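Local coordinates for protein lovastatin nonaketide synthase, polyketide synthase component (PDB 7CPX) that builds, together with its partner LovC, the dihydromonacolin L nonaketide of lovastatin from malonyl-CoA as a multidomain, homodimeric, iterative polyketide synthase, at residues H1270-R1275 / K1811-N1817; I2295-M2299 / T2402-P2406; R2355-D2359 / L2412-F2418. The protein carries 2 engineered substitutions. One frame throughout, in Å; residues are numbered along the deposited sequence.

Contact 1 of 3, residues H1270-R1275 / K1811-N1817; sequences HAMFAR and KRDLARN
Arg1816 reaches across Phe1273 to the backbone of Ala1274. Its CB lies near Phe1273 CD2, and chi1 of 59° sends CG between the backbone N and the carbonyl carbon, close to Phe1273 CB and CG. The next methylene covers one face of the ring: Arg1816 CD stands 3.9 Å from the Phe1273 ring centroid, 29° off the normal, a CH-pi contact. Beyond it the chain bends at chi3; NE faces Asp1813 OD2, a salt bridge modelled too short for its geometry to be trusted, and the guanidinium ends up nearly perpendicular to the phenyl ring. Asp1813 CB lies under the centre of the guanidinium. At the tip, Arg1816 NH1 donates to Ala1274 O at 2.5 Å; the oxygen lies near the guanidinium plane, while NH1 stands well above the carbonyl plane. Arg1816 NH2 adds a weak second bond to Ala1274 O at 3.0 Å.

The backbones meet beside this group as two antiparallel strands. Arg1275 and Lys1811 form a hydrogen-bonded pair, Arg1275 N to Lys1811 O and Lys1811 N to Arg1275 O both measuring 2.9 Å. Strand 1275-1280 is thereby added to the edge of a mixed sheet whose other strands lie more than 360 residues later in the chain, with the methyltransferase region in between. This topology is consistent with the pseudo-ketoreductase subdomain of animal fatty acid synthase.

Asp1813, at the N-cap of helix 1814-1822, accepts a weak capping bond from Ala1815 N. Its carboxylate also takes Arg1275, with NH2 3.1 Å from Asp1813 OD2, a salt bridge whose hydrogen bond is weak, the two flat groups turned steeply against each other. Having the carboxylate between them would be expected to offset the like charges of Arg1275 and Arg1816. Arg1812 NH1 bonds to Ile2405 O.

Contact 2 of 3, residues I2295-M2299 / T2402-P2406; sequences IVAVM and TTGIP
Ile2295 and Gly2404 mark the closest approach of the two backbones, their CA atoms 6.2 Å apart. The segment 2295-2299 turns into a short helix directly after strand 2288-2294, its first turn closed by Ile2295 O, which accepts from both Val2298 N and Met2299 N. Opposite it, 2402-2406 leaves the end of strand 2400-2402 in an extended form until Gly2404, where positive phi (90°) turns the chain; these backbone angles favour glycine.

Ile2295 lies at the middle of the packing. With CG1 anti to the backbone N (chi1 -168°), its branch runs alongside Thr2403 O and ends at CD1, 3.4 Å from Thr2402 CG2. The same branch crosses the Ile2405 side chain at about a right angle, Ile2295 CG1 to Ile2405 CG1 being 3.4 Å. Ile2405 then continues to Met2299, which it meets tip to tip: Met2299 SD lies 3.3 Å from Ile2405 CD1. On the other flank Val2298 CG1 approaches Thr2402 CG2 more loosely, at 4.1 Å, so the threonine offers its methyl group to both residues.

Both segments follow the C-terminal ends of strands in the parallel Rossmann sheet of the ketoreductase, and they meet across the intervening strand 2329-2333. Ile2295 also belongs to the observed NADP pocket. Leu1810 of strand 1804-1811, in what is probably the pseudo-ketoreductase subdomain, packs on Val2298, Thr2402 and Ile2405.

Some backbone groups bond elsewhere, as Gly2404 probably does to Asp2359. Through the side chains of Ile2295, Thr2402, Ile2405 and Met2299, what joins the two segments is aliphatic and sulfur contact in a buried setting, adhesion that depends on shape and the exclusion of water rather than on directional bonds, next to one wall of the cofactor site.

Contact 3 of 3, residues R2355-D2359 / L2412-F2418; sequences RFMFD and LKDRITF
Phe2356 presses its ring tip against the guanidinium of Arg2415, with CE2 sitting 3.2 Å above the centre of that flat group. The two planes are inclined by 50°, so this is not a parallel stack; the Phe2356 CZ to Arg2415 NE separation is 3.2 Å. At its base the same phenylalanine touches Leu2412, CB to CD1 3.4 Å, and along one flank its CD1 meets Ile2416 CG1 at 3.5 Å as the two side chains run past each other in opposite directions.

Met2357 makes the second group of contacts. Its CB rests 3.5 Å from Phe2418 CE1, and its carbonyl O lies at the edge of that ring, near the ring plane. With chi3 bent to 56°, its methyl CE turns to Thr2417 OG1.

Around this shell, Ile2416 N bonds to Leu2412 O and closes the turn that sets Leu2412 and Ile2416 against Phe2356. Ile2416 CG2 covers one face of Phe2418, while Arg1749 of helix 1735-1750 binds Thr2417 OG1 and packs on Met2357 and Phe2418. The segment 2355-2359 follows helix 2348-2353 and lies in sequence between the last two strands of the ketoreductase sheet, consistent with the variable helical lid region of short-chain dehydrogenases/reductases, here packed against the C-terminal tail of the ketoreductase.

How the contacts relate
Contacts 1 and 2 are buried, whereas contact 3 is only partly buried, with Arg2415 and Thr2417 exposed. Chemistry follows place: contact 1 joins a strand pair and a helix start through charge and backbone bonds, contact 2 packs aliphatic groups beside the C-terminal ends of the strands of the Rossmann sheet, and contact 3 packs aromatic and long flexible side chains between loops. Neighbouring contacts share their edges: contact 2 touches both of the others, and Met2299 of contact 2 packs on Phe2418 of contact 3. The chain after strand 2400-2402 supplies one segment to each of contacts 2 and 3.

Contact 1 of 3, residues H1270-R1275 / K1811-N1817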
loop_
_atom_site.group_PDB
_atom_site.type_symbol
_atom_site.label_atom_id
_atom_site.label_comp_id
_atom_site.label_asym_id
_atom_site.label_seq_id
_atom_site.Cartn_x
_atom_site.Cartn_y
_atom_site.Cartn_z
ATOM N N HIS A 1270 44.432 -12.734 -1.044
ATOM C CA HIS A 1270 45.649 -12.057 -1.475
ATOM C C HIS A 1270 46.876 -12.864 -1.066
ATOM O O HIS A 1270 47.217 -12.936 0.119
ATOM C CB HIS A 1270 45.700 -10.610 -0.988
ATOM C CG HIS A 1270 46.708 -9.770 -1.703
ATOM N ND1 HIS A 1270 46.671 -9.561 -3.065
ATOM C CD2 HIS A 1270 47.782 -9.086 -1.246
ATOM C CE1 HIS A 1270 47.678 -8.781 -3.416
ATOM N NE2 HIS A 1270 48.367 -8.478 -2.331
ATOM N N ALA A 1271 47.539 -13.472 -2.050
ATOM C CA ALA A 1271 48.649 -14.383 -1.805
ATOM C C ALA A 1271 50.001 -13.684 -1.827
ATOM O O ALA A 1271 51.012 -14.309 -2.170
ATOM C CB ALA A 1271 48.623 -15.518 -2.829
ATOM N N MET A 1272 50.052 -12.400 -1.467
ATOM C CA MET A 1272 51.307 -11.664 -1.568
ATOM C C MET A 1272 52.373 -12.268 -0.661
ATOM O O MET A 1272 53.528 -12.433 -1.071
ATOM C CB MET A 1272 51.080 -10.190 -1.231
ATOM C CG MET A 1272 50.718 -9.917 0.222
ATOM S SD MET A 1272 50.501 -8.160 0.553
ATOM C CE MET A 1272 50.814 -8.112 2.313
ATOM N N PHE A 1273 52.001 -12.619 0.567
ATOM C CA PHE A 1273 52.978 -13.132 1.520
ATOM C C PHE A 1273 53.613 -14.414 1.001
ATOM O O PHE A 1273 52.948 -15.260 0.397
ATOM C CB PHE A 1273 52.319 -13.395 2.874
ATOM C CG PHE A 1273 52.047 -12.154 3.677
ATOM C CD1 PHE A 1273 53.034 -11.211 3.888
ATOM C CD2 PHE A 1273 50.799 -11.940 4.229
ATOM C CE1 PHE A 1273 52.782 -10.079 4.631
ATOM C CE2 PHE A 1273 50.540 -10.808 4.971
ATOM C CZ PHE A 1273 51.532 -9.876 5.173
ATOM N N ALA A 1274 54.913 -14.553 1.244
ATOM C CA ALA A 1274 55.648 -15.747 0.862
ATOM C C ALA A 1274 56.853 -15.895 1.776
ATOM O O ALA A 1274 57.320 -14.921 2.372
ATOM C CB ALA A 1274 56.093 -15.690 -0.603
ATOM N N ARG A 1275 57.352 -17.122 1.880
ATOM C CA ARG A 1275 58.504 -17.436 2.708
ATOM C C ARG A 1275 59.542 -18.192 1.891
ATOM O O ARG A 1275 59.210 -18.908 0.940
ATOM C CB ARG A 1275 58.110 -18.272 3.934
ATOM C CG ARG A 1275 57.391 -19.567 3.605
ATOM C CD ARG A 1275 57.278 -20.474 4.824
ATOM N NE ARG A 1275 56.831 -19.753 6.012
ATOM C CZ ARG A 1275 57.610 -19.390 7.024
ATOM N NH1 ARG A 1275 58.902 -19.679 7.047
ATOM N NH2 ARG A 1275 57.077 -18.725 8.045
ATOM N N LYS A 1811 57.385 -19.856 -1.165
ATOM C CA LYS A 1811 56.141 -20.579 -0.954
ATOM C C LYS A 1811 55.201 -19.736 -0.107
ATOM O O LYS A 1811 55.596 -19.206 0.935
ATOM C CB LYS A 1811 56.396 -21.930 -0.283
ATOM C CG LYS A 1811 57.319 -22.828 -1.091
ATOM C CD LYS A 1811 56.822 -24.264 -1.168
ATOM C CE LYS A 1811 57.141 -25.046 0.093
ATOM N NZ LYS A 1811 56.979 -26.511 -0.125
ATOM N N ARG A 1812 53.955 -19.623 -0.559
ATOM C CA ARG A 1812 52.978 -18.792 0.130
ATOM C C ARG A 1812 52.913 -19.179 1.600
ATOM O O ARG A 1812 52.522 -20.300 1.939
ATOM C CB ARG A 1812 51.604 -18.945 -0.518
ATOM C CG ARG A 1812 51.564 -18.661 -2.011
ATOM C CD ARG A 1812 51.942 -17.228 -2.322
ATOM N NE ARG A 1812 51.738 -16.908 -3.729
ATOM C CZ ARG A 1812 52.091 -15.763 -4.296
ATOM N NH1 ARG A 1812 52.667 -14.797 -3.600
ATOM N NH2 ARG A 1812 51.859 -15.581 -5.593
ATOM N N ASP A 1813 53.292 -18.249 2.475
ATOM C CA ASP A 1813 53.266 -18.493 3.915
ATOM C C ASP A 1813 51.808 -18.456 4.355
ATOM O O ASP A 1813 51.271 -17.433 4.789
ATOM C CB ASP A 1813 54.113 -17.468 4.655
ATOM C CG ASP A 1813 54.222 -17.763 6.137
ATOM O OD1 ASP A 1813 53.678 -18.795 6.581
ATOM O OD2 ASP A 1813 54.851 -16.961 6.859
ATOM N N LEU A 1814 51.156 -19.615 4.241
ATOM C CA LEU A 1814 49.720 -19.691 4.470
ATOM C C LEU A 1814 49.329 -19.214 5.859
ATOM O O LEU A 1814 48.191 -18.782 6.050
ATOM C CB LEU A 1814 49.234 -21.124 4.253
ATOM C CG LEU A 1814 49.452 -21.682 2.845
ATOM C CD1 LEU A 1814 48.924 -23.102 2.743
ATOM C CD2 LEU A 1814 48.800 -20.794 1.795
ATOM N N ALA A 1815 50.241 -19.269 6.830
ATOM C CA ALA A 1815 49.924 -18.756 8.158
ATOM C C ALA A 1815 49.630 -17.261 8.108
ATOM O O ALA A 1815 48.536 -16.814 8.474
ATOM C CB ALA A 1815 51.075 -19.047 9.120
ATOM N N ARG A 1816 50.594 -16.467 7.640
ATOM C CA ARG A 1816 50.391 -15.023 7.608
ATOM C C ARG A 1816 49.448 -14.603 6.489
ATOM O O ARG A 1816 48.759 -13.587 6.620
ATOM C CB ARG A 1816 51.731 -14.300 7.477
ATOM C CG ARG A 1816 52.539 -14.665 6.252
ATOM C CD ARG A 1816 53.815 -13.848 6.212
ATOM N NE ARG A 1816 55.025 -14.661 6.186
ATOM C CZ ARG A 1816 55.876 -14.725 5.170
ATOM N NH1 ARG A 1816 55.675 -14.048 4.050
ATOM N NH2 ARG A 1816 56.964 -15.480 5.284
ATOM N N ASN A 1817 49.388 -15.362 5.392
ATOM C CA ASN A 1817 48.363 -15.099 4.387
ATOM C C ASN A 1817 46.974 -15.253 4.987
ATOM O O ASN A 1817 46.091 -14.415 4.763
ATOM C CB ASN A 1817 48.529 -16.043 3.196
ATOM C CG ASN A 1817 49.729 -15.702 2.344
ATOM O OD1 ASN A 1817 50.819 -16.236 2.541
ATOM N ND2 ASN A 1817 49.536 -14.801 1.388
#

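Contact 2 of 3, residues I2295-M2299 / T2402-P2406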
loop_
_atom_site.group_PDB
_atom_site.type_symbol
_atom_site.label_atom_id
_atom_site.label_comp_id
_atom_site.label_asym_id
_atom_site.label_seq_id
_atom_site.Cartn_x
_atom_site.Cartn_y
_atom_site.Cartn_z
ATOM N N ILE A 2295 60.800 -6.481 -3.415
ATOM C CA ILE A 2295 60.703 -7.848 -3.905
ATOM C C ILE A 2295 61.758 -8.122 -4.962
ATOM O O ILE A 2295 62.103 -9.282 -5.209
ATOM C CB ILE A 2295 59.287 -8.124 -4.451
ATOM C CG1 ILE A 2295 59.089 -9.621 -4.686
ATOM C CG2 ILE A 2295 59.058 -7.359 -5.741
ATOM C CD1 ILE A 2295 59.319 -10.467 -3.455
ATOM N N VAL A 2296 62.283 -7.073 -5.599
ATOM C CA VAL A 2296 63.409 -7.241 -6.504
ATOM C C VAL A 2296 64.616 -7.789 -5.762
ATOM O O VAL A 2296 65.479 -8.431 -6.367
ATOM C CB VAL A 2296 63.748 -5.904 -7.194
ATOM C CG1 VAL A 2296 62.500 -5.296 -7.809
ATOM C CG2 VAL A 2296 64.379 -4.945 -6.205
ATOM N N ALA A 2297 64.700 -7.546 -4.452
ATOM C CA ALA A 2297 65.775 -8.134 -3.665
ATOM C C ALA A 2297 65.684 -9.652 -3.653
ATOM O O ALA A 2297 66.700 -10.334 -3.479
ATOM C CB ALA A 2297 65.734 -7.595 -2.237
ATOM N N VAL A 2298 64.482 -10.196 -3.829
ATOM C CA VAL A 2298 64.293 -11.641 -3.795
ATOM C C VAL A 2298 64.365 -12.256 -5.189
ATOM O O VAL A 2298 64.674 -13.444 -5.322
ATOM C CB VAL A 2298 62.955 -11.981 -3.123
ATOM C CG1 VAL A 2298 62.727 -13.486 -3.107
ATOM C CG2 VAL A 2298 62.914 -11.415 -1.718
ATOM N N MET A 2299 64.085 -11.475 -6.231
ATOM C CA MET A 2299 64.069 -11.984 -7.594
ATOM C C MET A 2299 64.884 -11.150 -8.567
ATOM O O MET A 2299 65.140 -11.619 -9.682
ATOM C CB MET A 2299 62.627 -12.064 -8.116
ATOM C CG MET A 2299 61.669 -12.761 -7.171
ATOM S SD MET A 2299 60.015 -12.937 -7.864
ATOM C CE MET A 2299 59.614 -11.237 -8.263
ATOM N N THR A 2402 58.747 -12.405 2.280
ATOM C CA THR A 2402 58.659 -12.171 0.846
ATOM C C THR A 2402 57.238 -11.767 0.483
ATOM O O THR A 2402 56.272 -12.408 0.906
ATOM C CB THR A 2402 59.072 -13.425 0.080
ATOM O OG1 THR A 2402 60.399 -13.805 0.465
ATOM C CG2 THR A 2402 59.038 -13.178 -1.418
ATOM N N THR A 2403 57.112 -10.703 -0.304
ATOM C CA THR A 2403 55.805 -10.143 -0.603
ATOM C C THR A 2403 55.836 -9.493 -1.977
ATOM O O THR A 2403 56.897 -9.130 -2.492
ATOM C CB THR A 2403 55.387 -9.124 0.464
ATOM O OG1 THR A 2403 55.555 -9.698 1.767
ATOM C CG2 THR A 2403 53.940 -8.723 0.283
ATOM N N GLY A 2404 54.654 -9.355 -2.572
ATOM C CA GLY A 2404 54.512 -8.649 -3.825
ATOM C C GLY A 2404 54.648 -9.495 -5.069
ATOM O O GLY A 2404 54.702 -8.935 -6.171
ATOM N N ILE A 2405 54.720 -10.814 -4.938
ATOM C CA ILE A 2405 54.782 -11.713 -6.087
ATOM C C ILE A 2405 53.369 -12.223 -6.358
ATOM O O ILE A 2405 52.799 -12.910 -5.496
ATOM C CB ILE A 2405 55.746 -12.878 -5.842
ATOM C CG1 ILE A 2405 57.141 -12.336 -5.537
ATOM C CG2 ILE A 2405 55.787 -13.785 -7.061
ATOM C CD1 ILE A 2405 58.130 -13.394 -5.153
ATOM N N PRO A 2406 52.781 -11.927 -7.513
ATOM C CA PRO A 2406 51.422 -12.380 -7.783
ATOM C C PRO A 2406 51.414 -13.838 -8.199
ATOM O O PRO A 2406 52.470 -14.404 -8.520
ATOM C CB PRO A 2406 50.979 -11.471 -8.935
ATOM C CG PRO A 2406 52.236 -11.248 -9.695
ATOM C CD PRO A 2406 53.353 -11.220 -8.673
#

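Contact 3 of 3, residues R2355-D2359 / L2412-F2418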
loop_
_atom_site.group_PDB
_atom_site.type_symbol
_atom_site.label_atom_id
_atom_site.label_comp_id
_atom_site.label_asym_id
_atom_site.label_seq_id
_atom_site.Cartn_x
_atom_site.Cartn_y
_atom_site.Cartn_z
ATOM N N ARG A 2355 52.315 -5.891 -13.735
ATOM C CA ARG A 2355 51.717 -6.421 -12.514
ATOM C C ARG A 2355 52.020 -7.904 -12.359
ATOM O O ARG A 2355 52.393 -8.364 -11.275
ATOM C CB ARG A 2355 50.208 -6.187 -12.522
ATOM C CG ARG A 2355 49.521 -6.632 -11.244
ATOM C CD ARG A 2355 49.830 -5.681 -10.108
ATOM N NE ARG A 2355 48.957 -4.517 -10.158
ATOM C CZ ARG A 2355 47.860 -4.366 -9.429
ATOM N NH1 ARG A 2355 47.500 -5.264 -8.525
ATOM N NH2 ARG A 2355 47.106 -3.289 -9.611
ATOM N N PHE A 2356 51.862 -8.669 -13.441
ATOM C CA PHE A 2356 52.164 -10.095 -13.408
ATOM C C PHE A 2356 53.554 -10.378 -12.853
ATOM O O PHE A 2356 53.808 -11.493 -12.384
ATOM C CB PHE A 2356 52.035 -10.684 -14.817
ATOM C CG PHE A 2356 52.633 -9.822 -15.890
ATOM C CD1 PHE A 2356 53.991 -9.853 -16.146
ATOM C CD2 PHE A 2356 51.835 -8.974 -16.640
ATOM C CE1 PHE A 2356 54.544 -9.056 -17.127
ATOM C CE2 PHE A 2356 52.381 -8.175 -17.623
ATOM C CZ PHE A 2356 53.738 -8.215 -17.868
ATOM N N MET A 2357 54.456 -9.398 -12.893
ATOM C CA MET A 2357 55.781 -9.545 -12.304
ATOM C C MET A 2357 55.789 -9.148 -10.831
ATOM O O MET A 2357 56.341 -9.868 -9.995
ATOM C CB MET A 2357 56.796 -8.699 -13.078
ATOM C CG MET A 2357 57.159 -9.256 -14.442
ATOM S SD MET A 2357 58.099 -8.090 -15.444
ATOM C CE MET A 2357 59.475 -7.739 -14.354
ATOM N N PHE A 2358 55.180 -8.010 -10.501
ATOM C CA PHE A 2358 55.169 -7.486 -9.140
ATOM C C PHE A 2358 53.727 -7.209 -8.737
ATOM O O PHE A 2358 53.057 -6.370 -9.348
ATOM C CB PHE A 2358 56.018 -6.219 -9.034
ATOM C CG PHE A 2358 57.449 -6.416 -9.443
ATOM C CD1 PHE A 2358 58.138 -7.560 -9.079
ATOM C CD2 PHE A 2358 58.101 -5.461 -10.202
ATOM C CE1 PHE A 2358 59.453 -7.744 -9.456
ATOM C CE2 PHE A 2358 59.416 -5.639 -10.585
ATOM C CZ PHE A 2358 60.093 -6.783 -10.212
ATOM N N ASP A 2359 53.257 -7.913 -7.713
ATOM C CA ASP A 2359 51.902 -7.729 -7.225
ATOM C C ASP A 2359 51.788 -6.427 -6.438
ATOM O O ASP A 2359 52.770 -5.896 -5.909
ATOM C CB ASP A 2359 51.486 -8.908 -6.347
ATOM C CG ASP A 2359 50.001 -8.922 -6.050
ATOM O OD1 ASP A 2359 49.299 -7.975 -6.468
ATOM O OD2 ASP A 2359 49.533 -9.882 -5.403
ATOM N N LEU A 2412 51.424 -15.814 -19.091
ATOM C CA LEU A 2412 52.270 -14.631 -19.123
ATOM C C LEU A 2412 53.739 -14.971 -18.896
ATOM O O LEU A 2412 54.529 -14.085 -18.554
ATOM C CB LEU A 2412 51.795 -13.618 -18.081
ATOM C CG LEU A 2412 50.342 -13.161 -18.227
ATOM C CD1 LEU A 2412 49.971 -12.191 -17.120
ATOM C CD2 LEU A 2412 50.110 -12.531 -19.591
ATOM N N LYS A 2413 54.115 -16.239 -19.075
ATOM C CA LYS A 2413 55.504 -16.637 -18.883
ATOM C C LYS A 2413 56.447 -15.813 -19.747
ATOM O O LYS A 2413 57.570 -15.512 -19.326
ATOM C CB LYS A 2413 55.661 -18.126 -19.192
ATOM C CG LYS A 2413 57.090 -18.634 -19.124
ATOM C CD LYS A 2413 57.136 -20.153 -19.152
ATOM C CE LYS A 2413 58.542 -20.675 -18.902
ATOM N NZ LYS A 2413 59.500 -20.236 -19.953
ATOM N N ASP A 2414 56.017 -15.443 -20.953
ATOM C CA ASP A 2414 56.869 -14.647 -21.829
ATOM C C ASP A 2414 57.140 -13.273 -21.227
ATOM O O ASP A 2414 58.289 -12.818 -21.184
ATOM C CB ASP A 2414 56.219 -14.510 -23.206
ATOM C CG ASP A 2414 55.938 -15.851 -23.852
ATOM O OD1 ASP A 2414 56.256 -16.889 -23.234
ATOM O OD2 ASP A 2414 55.397 -15.868 -24.978
ATOM N N ARG A 2415 56.092 -12.596 -20.754
ATOM C CA ARG A 2415 56.270 -11.258 -20.201
ATOM C C ARG A 2415 57.037 -11.302 -18.886
ATOM O O ARG A 2415 57.886 -10.441 -18.628
ATOM C CB ARG A 2415 54.914 -10.585 -20.003
ATOM C CG ARG A 2415 53.996 -10.658 -21.212
ATOM C CD ARG A 2415 52.761 -9.792 -21.021
ATOM N NE ARG A 2415 53.093 -8.372 -20.992
ATOM C CZ ARG A 2415 52.216 -7.400 -20.782
ATOM N NH1 ARG A 2415 50.936 -7.657 -20.565
ATOM N NH2 ARG A 2415 52.632 -6.137 -20.789
ATOM N N ILE A 2416 56.754 -12.294 -18.046
ATOM C CA ILE A 2416 57.419 -12.413 -16.752
ATOM C C ILE A 2416 58.885 -12.747 -17.006
ATOM O O ILE A 2416 59.212 -13.843 -17.466
ATOM C CB ILE A 2416 56.748 -13.472 -15.871
ATOM C CG1 ILE A 2416 55.287 -13.094 -15.613
ATOM C CG2 ILE A 2416 57.489 -13.609 -14.550
ATOM C CD1 ILE A 2416 54.478 -14.185 -14.953
ATOM N N THR A 2417 59.773 -11.798 -16.703
ATOM C CA THR A 2417 61.196 -11.978 -16.963
ATOM C C THR A 2417 61.854 -12.964 -16.008
ATOM O O THR A 2417 63.002 -13.355 -16.250
ATOM C CB THR A 2417 61.919 -10.633 -16.877
ATOM O OG1 THR A 2417 61.707 -10.054 -15.582
ATOM C CG2 THR A 2417 61.407 -9.681 -17.947
ATOM N N PHE A 2418 61.169 -13.371 -14.940
ATOM C CA PHE A 2418 61.735 -14.281 -13.952
ATOM C C PHE A 2418 60.954 -15.583 -13.840
ATOM O O PHE A 2418 61.203 -16.361 -12.911
ATOM C CB PHE A 2418 61.807 -13.598 -12.583
ATOM C CG PHE A 2418 60.494 -13.049 -12.107
ATOM C CD1 PHE A 2418 60.040 -11.816 -12.541
ATOM C CD2 PHE A 2418 59.720 -13.761 -11.215
ATOM C CE1 PHE A 2418 58.834 -11.314 -12.100
ATOM C CE2 PHE A 2418 58.512 -13.267 -10.771
ATOM C CZ PHE A 2418 58.069 -12.041 -11.213
#